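Acetyltransferase of GNAT family (Staphylococcus aureus subsp. aureus Mu50, PDB 3D8P) probably transfers an acetyl group from acetyl-coenzyme A to an acceptor substrate that is not established. Local coordinates at residues I69-L74 with S79-M84; D101-T106 with D113-G118. All coordinates share one frame; numbering follows the deposited sequence.

Contact 1. Residues I69-L74 with S79-M84; sequences IGLIRL and SALKKM. With EDO (1,2-ethanediol), chain G; EDO (1,2-ethanediol), chain F.
Gly-70 and Lys-82, then Ile-72 and Ala-80, face each other as hydrogen-bonded pairs of an antiparallel hairpin. Ile-72 and Ala-80 exchange straight bonds lying in the carbonyl planes, with Ile-72 N 2.7 Å from Ala-80 O. The other pair is less regular: Lys-82 N, 2.8 Å from Gly-70 O, sits 54° out of that carbonyl's plane. Beyond it the register slips by one residue, Met-84 rather than Lys-83 standing closest to Ile-69, and Lys-83 adopts left-handed backbone angles, consistent with the beta bulge known in this strand of GNAT relatives. The bulge turns Met-84 N away from Ile-69 to give a nearly straight bond to O2 of an ethanediol (2.9 Å), while a second ethanediol donates through O1 to Met-84 O.

The face bearing Leu-71, Ser-79 and Leu-81 is buried under a helix. Ser-79 turns OG into the position flanked by both its backbone N and its carbonyl carbon (chi1 64°), which sets it 3.4 Å from Leu-71 CD1 while it bonds to Gly-114 O on the next strand. Ile-69 CD1 reaches Leu-81 CD1 at 3.8 Å; the Ile-69 side chain lies beside that of the extended selenomethionine Met-84, CD1 touching its SE. On the reverse face Ile-72 and Lys-82 are partly exposed, although Ile-72 CG1 still packs closely on buried Ala-80 CB at 3.6 Å. Leu-74 CD2 reaches the same methyl from farther off, and Lys-82 carries its bent chain outward, its CD passing 4.3 Å from Ile-72 CG1.

Strand 54-59 continues the sheet beyond Ile-69 and Leu-71, and strand 114-119 beyond Ser-79 and Leu-81. Helix 95-109 covers the apolar face through Leu-99, Val-103 and Cys-107, whereas Pro-148 from a loop touches Ile-72 on the reverse.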
ATOM      1  N   ILE A  69      -2.851  -3.652   0.143  1.00 31.85           N
ATOM      2  CA  ILE A  69      -2.391  -2.411   0.788  1.00 31.93           C
ATOM      3  C   ILE A  69      -1.551  -2.784   1.995  1.00 29.16           C
ATOM      4  O   ILE A  69      -1.947  -3.607   2.793  1.00 29.33           O
ATOM      5  CB  ILE A  69      -3.578  -1.467   1.194  1.00 31.10           C
ATOM      6  CG1 ILE A  69      -3.122  -0.014   1.328  1.00 34.49           C
ATOM      7  CG2 ILE A  69      -4.252  -1.939   2.493  1.00 34.01           C
ATOM      8  CD1 ILE A  69      -4.275   0.948   1.619  1.00 29.26           C
ATOM      9  N   GLY A  70      -0.385  -2.173   2.102  1.00 28.84           N
ATOM     10  CA  GLY A  70       0.517  -2.369   3.224  1.00 28.41           C
ATOM     11  C   GLY A  70       0.794  -1.073   3.975  1.00 28.78           C
ATOM     12  O   GLY A  70       0.635   0.023   3.438  1.00 27.91           O
ATOM     13  N   LEU A  71       1.206  -1.212   5.226  1.00 29.54           N
ATOM     14  CA  LEU A  71       1.609  -0.085   6.038  1.00 30.15           C
ATOM     15  C   LEU A  71       2.784  -0.487   6.888  1.00 30.90           C
ATOM     16  O   LEU A  71       2.755  -1.553   7.559  1.00 31.74           O
ATOM     17  CB  LEU A  71       0.477   0.384   6.970  1.00 30.53           C
ATOM     18  CG  LEU A  71       0.740   1.703   7.721  1.00 33.80           C
ATOM     19  CD1 LEU A  71       0.244   2.921   6.945  1.00 33.03           C
ATOM     20  CD2 LEU A  71       0.151   1.719   9.095  1.00 36.67           C
ATOM     21  N   ILE A  72       3.828   0.345   6.874  1.00 32.06           N
ATOM     22  CA  ILE A  72       4.904   0.189   7.857  1.00 32.30           C
ATOM     23  C   ILE A  72       4.844   1.309   8.889  1.00 31.23           C
ATOM     24  O   ILE A  72       4.494   2.445   8.606  1.00 30.06           O
ATOM     25  CB  ILE A  72       6.344   0.045   7.254  1.00 31.81           C
ATOM     26  CG1 ILE A  72       6.728   1.256   6.427  1.00 35.06           C
ATOM     27  CG2 ILE A  72       6.453  -1.254   6.423  1.00 33.99           C
ATOM     28  CD1 ILE A  72       8.241   1.377   6.144  1.00 35.16           C
ATOM     29  N   ARG A  73       5.216   0.960  10.101  1.00 31.74           N
ATOM     30  CA  ARG A  73       5.287   1.882  11.184  1.00 31.90           C
ATOM     31  C   ARG A  73       6.672   2.556  11.240  1.00 30.80           C
ATOM     32  O   ARG A  73       7.694   1.890  11.195  1.00 31.93           O
ATOM     33  CB  ARG A  73       4.953   1.139  12.480  1.00 31.31           C
ATOM     34  CG  ARG A  73       4.981   2.045  13.668  1.00 44.01           C
ATOM     35  CD  ARG A  73       4.023   1.635  14.740  1.00 48.11           C
ATOM     36  NE  ARG A  73       3.769   2.794  15.597  1.00 51.62           N
ATOM     37  CZ  ARG A  73       2.722   2.924  16.406  1.00 46.31           C
ATOM     38  NH1 ARG A  73       1.802   1.968  16.470  1.00 41.56           N
ATOM     39  NH2 ARG A  73       2.592   4.028  17.139  1.00 43.61           N
ATOM     40  N   LEU A  74       6.687   3.888  11.301  1.00 29.52           N
ATOM     41  CA  LEU A  74       7.936   4.672  11.376  1.00 29.56           C
ATOM     42  C   LEU A  74       8.142   5.107  12.808  1.00 29.80           C
ATOM     43  O   LEU A  74       7.334   4.767  13.648  1.00 29.42           O
ATOM     44  CB  LEU A  74       7.834   5.917  10.505  1.00 27.66           C
ATOM     45  CG  LEU A  74       7.433   5.737   9.043  1.00 26.70           C
ATOM     46  CD1 LEU A  74       7.448   7.120   8.386  1.00 23.15           C
ATOM     47  CD2 LEU A  74       8.368   4.714   8.334  1.00 24.35           C
ATOM     48  N   SER A  79       3.744   6.649   9.901  1.00 29.09           N
ATOM     49  CA  SER A  79       3.661   5.395   9.141  1.00 29.01           C
ATOM     50  C   SER A  79       3.888   5.669   7.663  1.00 28.37           C
ATOM     51  O   SER A  79       3.816   6.827   7.231  1.00 28.44           O
ATOM     52  CB  SER A  79       2.288   4.774   9.327  1.00 29.51           C
ATOM     53  OG  SER A  79       1.285   5.608   8.776  1.00 26.82           O
ATOM     54  N   ALA A  80       4.186   4.606   6.915  1.00 29.13           N
ATOM     55  CA  ALA A  80       4.333   4.659   5.476  1.00 28.88           C
ATOM     56  C   ALA A  80       3.443   3.621   4.783  1.00 30.09           C
ATOM     57  O   ALA A  80       3.464   2.418   5.128  1.00 31.72           O
ATOM     58  CB  ALA A  80       5.781   4.454   5.092  1.00 26.31           C
ATOM     59  N   LEU A  81       2.688   4.089   3.791  1.00 28.66           N
ATOM     60  CA  LEU A  81       1.835   3.231   2.964  1.00 28.79           C
ATOM     61  C   LEU A  81       2.704   2.548   1.901  1.00 29.82           C
ATOM     62  O   LEU A  81       3.596   3.164   1.340  1.00 29.09           O
ATOM     63  CB  LEU A  81       0.704   4.032   2.331  1.00 27.98           C
ATOM     64  CG  LEU A  81      -0.570   3.300   1.936  1.00 29.52           C
ATOM     65  CD1 LEU A  81      -1.364   2.860   3.184  1.00 22.83           C
ATOM     66  CD2 LEU A  81      -1.464   4.159   1.035  1.00 23.93           C
ATOM     67  N   LYS A  82       2.461   1.259   1.690  1.00 31.04           N
ATOM     68  CA  LYS A  82       3.199   0.454   0.746  1.00 31.76           C
ATOM     69  C   LYS A  82       2.303  -0.476  -0.054  1.00 31.40           C
ATOM     70  O   LYS A  82       1.226  -0.867   0.394  1.00 32.23           O
ATOM     71  CB  LYS A  82       4.247  -0.382   1.465  1.00 34.89           C
ATOM     72  CG  LYS A  82       5.168   0.438   2.373  1.00 40.41           C
ATOM     73  CD  LYS A  82       6.601   0.021   2.258  1.00 49.87           C
ATOM     74  CE  LYS A  82       7.280   0.734   1.121  1.00 57.27           C
ATOM     75  NZ  LYS A  82       7.544   2.168   1.459  1.00 58.36           N
ATOM     76  N   LYS A  83       2.745  -0.764  -1.279  1.00 31.71           N
ATOM     77  CA  LYS A  83       2.157  -1.802  -2.139  1.00 31.59           C
ATOM     78  C   LYS A  83       0.648  -1.734  -2.253  1.00 31.73           C
ATOM     79  O   LYS A  83      -0.033  -2.741  -2.035  1.00 33.86           O
ATOM     80  CB  LYS A  83       2.574  -3.199  -1.626  1.00 30.26           C
ATOM     81  CG  LYS A  83       4.059  -3.396  -1.372  1.00 29.44           C
ATOM     82  CD  LYS A  83       4.947  -3.280  -2.614  1.00 31.30           C
ATOM     83  CE  LYS A  83       6.425  -3.434  -2.220  1.00 33.18           C
ATOM     84  NZ  LYS A  83       7.382  -3.032  -3.268  1.00 42.36           N
HETATM   85  N   MSE A  84       0.122  -0.554  -2.568  1.00 31.37           N
HETATM   86  CA  MSE A  84      -1.296  -0.414  -2.844  1.00 36.54           C
HETATM   87  C   MSE A  84      -1.572  -0.660  -4.330  1.00 32.17           C
HETATM   88  O   MSE A  84      -1.041   0.024  -5.193  1.00 33.32           O
HETATM   89  CB  MSE A  84      -1.858   0.930  -2.416  1.00 36.38           C
HETATM   90  CG  MSE A  84      -3.383   0.906  -2.529  1.00 43.31           C
HETATM   91 SE   MSE A  84      -4.184   2.547  -2.004  0.75 49.26          SE
HETATM   92  CE  MSE A  84      -5.977   1.886  -2.042  1.00 46.29           C
TER
HETATM   93  C1  EDO G 167       2.524   3.839  -1.813  1.00 42.31           C
HETATM   94  O1  EDO G 167       3.608   3.375  -2.605  1.00 38.50           O
HETATM   95  C2  EDO G 167       1.438   2.787  -1.708  1.00 36.09           C
HETATM   96  O2  EDO G 167       1.552   1.964  -2.857  1.00 42.83           O
HETATM   97  C1  EDO F 166       1.119   1.913  -6.589  1.00 30.15           C
HETATM   98  O1  EDO F 166       1.420   1.286  -5.331  1.00 33.44           O
HETATM   99  C2  EDO F 166       0.422   3.245  -6.378  1.00 36.27           C
HETATM  100  O2  EDO F 166       1.323   4.200  -5.786  1.00 33.10           O

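Contact 2. Residues D101-T106 with D113-G118; sequences DKVIMT and DGIYLG. With EDO (1,2-ethanediol), chain G.
Ile-115 extends its CD1 methyl from the strand to Val-103 and Ile-104 on the helix, within the beta-alpha-beta unit made by strand 78-86, helix 95-109 and strand 114-119 of the GNAT fold. With CG1 anti to its carbonyl carbon (chi1 -53°) and the chain extended beyond, Ile-115 presents that one methyl to both helix residues. Its side chain meets Ile-104 at about a right angle, CD1 lying 4.1 Å from Ile-104 CG1. Toward Val-103 the approach is slanting, and CD1 is again 4.1 Å from Val-103 CG1. The contact is small, apolar and buried, with no hydrogen bond across it. Leu-81 of the adjacent strand 78-86 and Leu-71 of strand 65-73 beyond it also pack against Val-103 and Ile-115, and Trp-56 receives Lys-102 in a cation-pi contact.

Farther along the strand, Gly-118 O accepts a bond of 2.8 Å from O1 of an ethanediol, whose C1 also rests near Leu-117 CB. One turn of the helix is pinned twice: Thr-106 N and Thr-106 OG1 reach Lys-102 O from opposite faces of its carbonyl plane, with OG1 at 2.6 Å.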
ATOM      1  N   ASP A 101      -9.529   2.956   3.897  1.00 31.07           N
ATOM      2  CA  ASP A 101     -10.376   3.076   5.086  1.00 31.43           C
ATOM      3  C   ASP A 101     -10.004   2.071   6.182  1.00 32.46           C
ATOM      4  O   ASP A 101     -10.028   2.408   7.377  1.00 33.09           O
ATOM      5  CB  ASP A 101     -11.853   2.866   4.695  1.00 32.48           C
ATOM      6  CG  ASP A 101     -12.461   4.073   3.954  1.00 37.15           C
ATOM      7  OD1 ASP A 101     -11.876   5.184   3.981  1.00 38.93           O
ATOM      8  OD2 ASP A 101     -13.554   3.906   3.364  1.00 42.11           O
ATOM      9  N   LYS A 102      -9.676   0.840   5.769  1.00 31.28           N
ATOM     10  CA  LYS A 102      -9.278  -0.215   6.694  1.00 29.67           C
ATOM     11  C   LYS A 102      -7.988   0.154   7.379  1.00 29.62           C
ATOM     12  O   LYS A 102      -7.830  -0.042   8.577  1.00 29.24           O
ATOM     13  CB  LYS A 102      -9.106  -1.537   5.951  1.00 30.19           C
ATOM     14  CG  LYS A 102      -8.787  -2.747   6.831  1.00 31.52           C
ATOM     15  CD  LYS A 102      -9.871  -3.017   7.837  1.00 36.97           C
ATOM     16  CE  LYS A 102      -9.674  -4.341   8.505  1.00 39.83           C
ATOM     17  NZ  LYS A 102     -10.646  -4.545   9.600  1.00 42.80           N
ATOM     18  N   VAL A 103      -7.043   0.646   6.587  1.00 30.74           N
ATOM     19  CA  VAL A 103      -5.771   1.159   7.102  1.00 32.12           C
ATOM     20  C   VAL A 103      -6.030   2.360   8.050  1.00 33.32           C
ATOM     21  O   VAL A 103      -5.552   2.357   9.173  1.00 34.19           O
ATOM     22  CB  VAL A 103      -4.764   1.515   5.931  1.00 30.37           C
ATOM     23  CG1 VAL A 103      -3.556   2.304   6.424  1.00 27.37           C
ATOM     24  CG2 VAL A 103      -4.282   0.240   5.220  1.00 29.38           C
ATOM     25  N   ILE A 104      -6.810   3.353   7.625  1.00 33.50           N
ATOM     26  CA  ILE A 104      -7.049   4.533   8.476  1.00 34.93           C
ATOM     27  C   ILE A 104      -7.679   4.139   9.817  1.00 36.40           C
ATOM     28  O   ILE A 104      -7.234   4.579  10.874  1.00 36.30           O
ATOM     29  CB  ILE A 104      -7.837   5.624   7.719  1.00 35.34           C
ATOM     30  CG1 ILE A 104      -6.896   6.268   6.692  1.00 37.80           C
ATOM     31  CG2 ILE A 104      -8.385   6.711   8.683  1.00 35.77           C
ATOM     32  CD1 ILE A 104      -7.608   6.968   5.621  1.00 46.11           C
HETATM   33  N   MSE A 105      -8.675   3.267   9.781  1.00 38.92           N
HETATM   34  CA  MSE A 105      -9.317   2.786  11.008  1.00 42.33           C
HETATM   35  C   MSE A 105      -8.322   2.057  11.914  1.00 38.45           C
HETATM   36  O   MSE A 105      -8.326   2.248  13.124  1.00 37.80           O
HETATM   37  CB  MSE A 105     -10.456   1.845  10.644  1.00 40.44           C
HETATM   38  CG  MSE A 105     -11.236   1.317  11.803  1.00 48.16           C
HETATM   39 SE   MSE A 105     -11.810  -0.531  11.454  0.75 60.34          SE
HETATM   40  CE  MSE A 105     -10.045  -1.439  11.494  1.00 51.85           C
ATOM     41  N   THR A 106      -7.471   1.216  11.326  1.00 35.23           N
ATOM     42  CA  THR A 106      -6.486   0.458  12.100  1.00 33.56           C
ATOM     43  C   THR A 106      -5.417   1.386  12.678  1.00 33.19           C
ATOM     44  O   THR A 106      -4.941   1.173  13.787  1.00 31.79           O
ATOM     45  CB  THR A 106      -5.864  -0.684  11.246  1.00 35.31           C
ATOM     46  OG1 THR A 106      -6.918  -1.425  10.611  1.00 32.20           O
ATOM     47  CG2 THR A 106      -4.972  -1.638  12.093  1.00 29.36           C
ATOM     48  N   ASP A 113      -0.432   8.783  13.961  1.00 32.53           N
ATOM     49  CA  ASP A 113      -0.821  10.152  13.668  1.00 30.11           C
ATOM     50  C   ASP A 113      -0.901  10.521  12.199  1.00 29.19           C
ATOM     51  O   ASP A 113      -1.568  11.502  11.834  1.00 28.48           O
ATOM     52  CB  ASP A 113       0.172  11.090  14.354  1.00 32.91           C
ATOM     53  CG  ASP A 113       0.006  11.086  15.861  1.00 34.14           C
ATOM     54  OD1 ASP A 113      -1.137  10.887  16.301  1.00 37.59           O
ATOM     55  OD2 ASP A 113       0.997  11.274  16.592  1.00 34.81           O
ATOM     56  N   GLY A 114      -0.257   9.744  11.345  1.00 27.84           N
ATOM     57  CA  GLY A 114      -0.211  10.117   9.944  1.00 28.82           C
ATOM     58  C   GLY A 114       0.382   9.053   9.088  1.00 27.35           C
ATOM     59  O   GLY A 114       0.996   8.156   9.605  1.00 27.26           O
ATOM     60  N   ILE A 115       0.227   9.235   7.776  1.00 28.51           N
ATOM     61  CA  ILE A 115       0.626   8.293   6.756  1.00 27.98           C
ATOM     62  C   ILE A 115       1.354   9.019   5.641  1.00 27.58           C
ATOM     63  O   ILE A 115       0.783   9.907   4.981  1.00 27.26           O
ATOM     64  CB  ILE A 115      -0.630   7.575   6.116  1.00 30.05           C
ATOM     65  CG1 ILE A 115      -1.524   6.943   7.196  1.00 27.71           C
ATOM     66  CG2 ILE A 115      -0.188   6.536   5.069  1.00 24.50           C
ATOM     67  CD1 ILE A 115      -2.797   6.292   6.673  1.00 25.37           C
ATOM     68  N   TYR A 116       2.619   8.645   5.456  1.00 27.06           N
ATOM     69  CA  TYR A 116       3.440   9.121   4.370  1.00 28.20           C
ATOM     70  C   TYR A 116       3.431   8.072   3.275  1.00 28.10           C
ATOM     71  O   TYR A 116       3.191   6.909   3.535  1.00 29.87           O
ATOM     72  CB  TYR A 116       4.895   9.324   4.833  1.00 27.07           C
ATOM     73  CG  TYR A 116       5.124  10.525   5.709  1.00 28.56           C
ATOM     74  CD1 TYR A 116       5.431  11.750   5.142  1.00 28.72           C
ATOM     75  CD2 TYR A 116       5.074  10.444   7.097  1.00 24.31           C
ATOM     76  CE1 TYR A 116       5.654  12.857   5.915  1.00 27.62           C
ATOM     77  CE2 TYR A 116       5.290  11.578   7.888  1.00 25.64           C
ATOM     78  CZ  TYR A 116       5.597  12.773   7.274  1.00 25.70           C
ATOM     79  OH  TYR A 116       5.834  13.918   7.986  1.00 26.97           O
ATOM     80  N   LEU A 117       3.713   8.472   2.045  1.00 29.82           N
ATOM     81  CA  LEU A 117       3.945   7.518   0.975  1.00 30.41           C
ATOM     82  C   LEU A 117       4.799   8.156  -0.099  1.00 30.85           C
ATOM     83  O   LEU A 117       4.816   9.374  -0.253  1.00 30.04           O
ATOM     84  CB  LEU A 117       2.624   6.984   0.381  1.00 32.39           C
ATOM     85  CG  LEU A 117       1.711   7.875  -0.454  1.00 31.21           C
ATOM     86  CD1 LEU A 117       2.096   7.860  -1.911  1.00 30.09           C
ATOM     87  CD2 LEU A 117       0.276   7.489  -0.284  1.00 28.48           C
ATOM     88  N   GLY A 118       5.529   7.310  -0.815  1.00 30.62           N
ATOM     89  CA  GLY A 118       6.236   7.685  -2.027  1.00 31.16           C
ATOM     90  C   GLY A 118       5.654   6.812  -3.134  1.00 32.31           C
ATOM     91  O   GLY A 118       5.274   5.667  -2.896  1.00 35.18           O
TER
HETATM   92  C1  EDO G 167       2.524   3.839  -1.813  1.00 42.31           C
HETATM   93  O1  EDO G 167       3.608   3.375  -2.605  1.00 38.50           O
HETATM   94  C2  EDO G 167       1.438   2.787  -1.708  1.00 36.09           C
HETATM   95  O2  EDO G 167       1.552   1.964  -2.857  1.00 42.83           O

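Overall arrangement
Both segments of contact 1 precede those of contact 2 in the chain, their centres about 7 Å apart. Both contacts share one mixed sheet: the hairpin of contact 1 ends in strand 78-86, the chain passes through helix 95-109, and strand 114-119 runs parallel beside strand 78-86. The helix of contact 2 also covers contact 1, Val-103 CG2 meeting Ile-69 CG2 at 3.5 Å, and Ser-79 O joins the strands through Tyr-116 N. Toward the C-terminal ends of segments 79-84 and 113-118, one ethanediol bridges Met-84 and Gly-118. In GNAT relatives the splay between these strands takes the pantetheine arm and acetyl end of acetyl-coenzyme A, so this molecule probably marks part of the cofactor site.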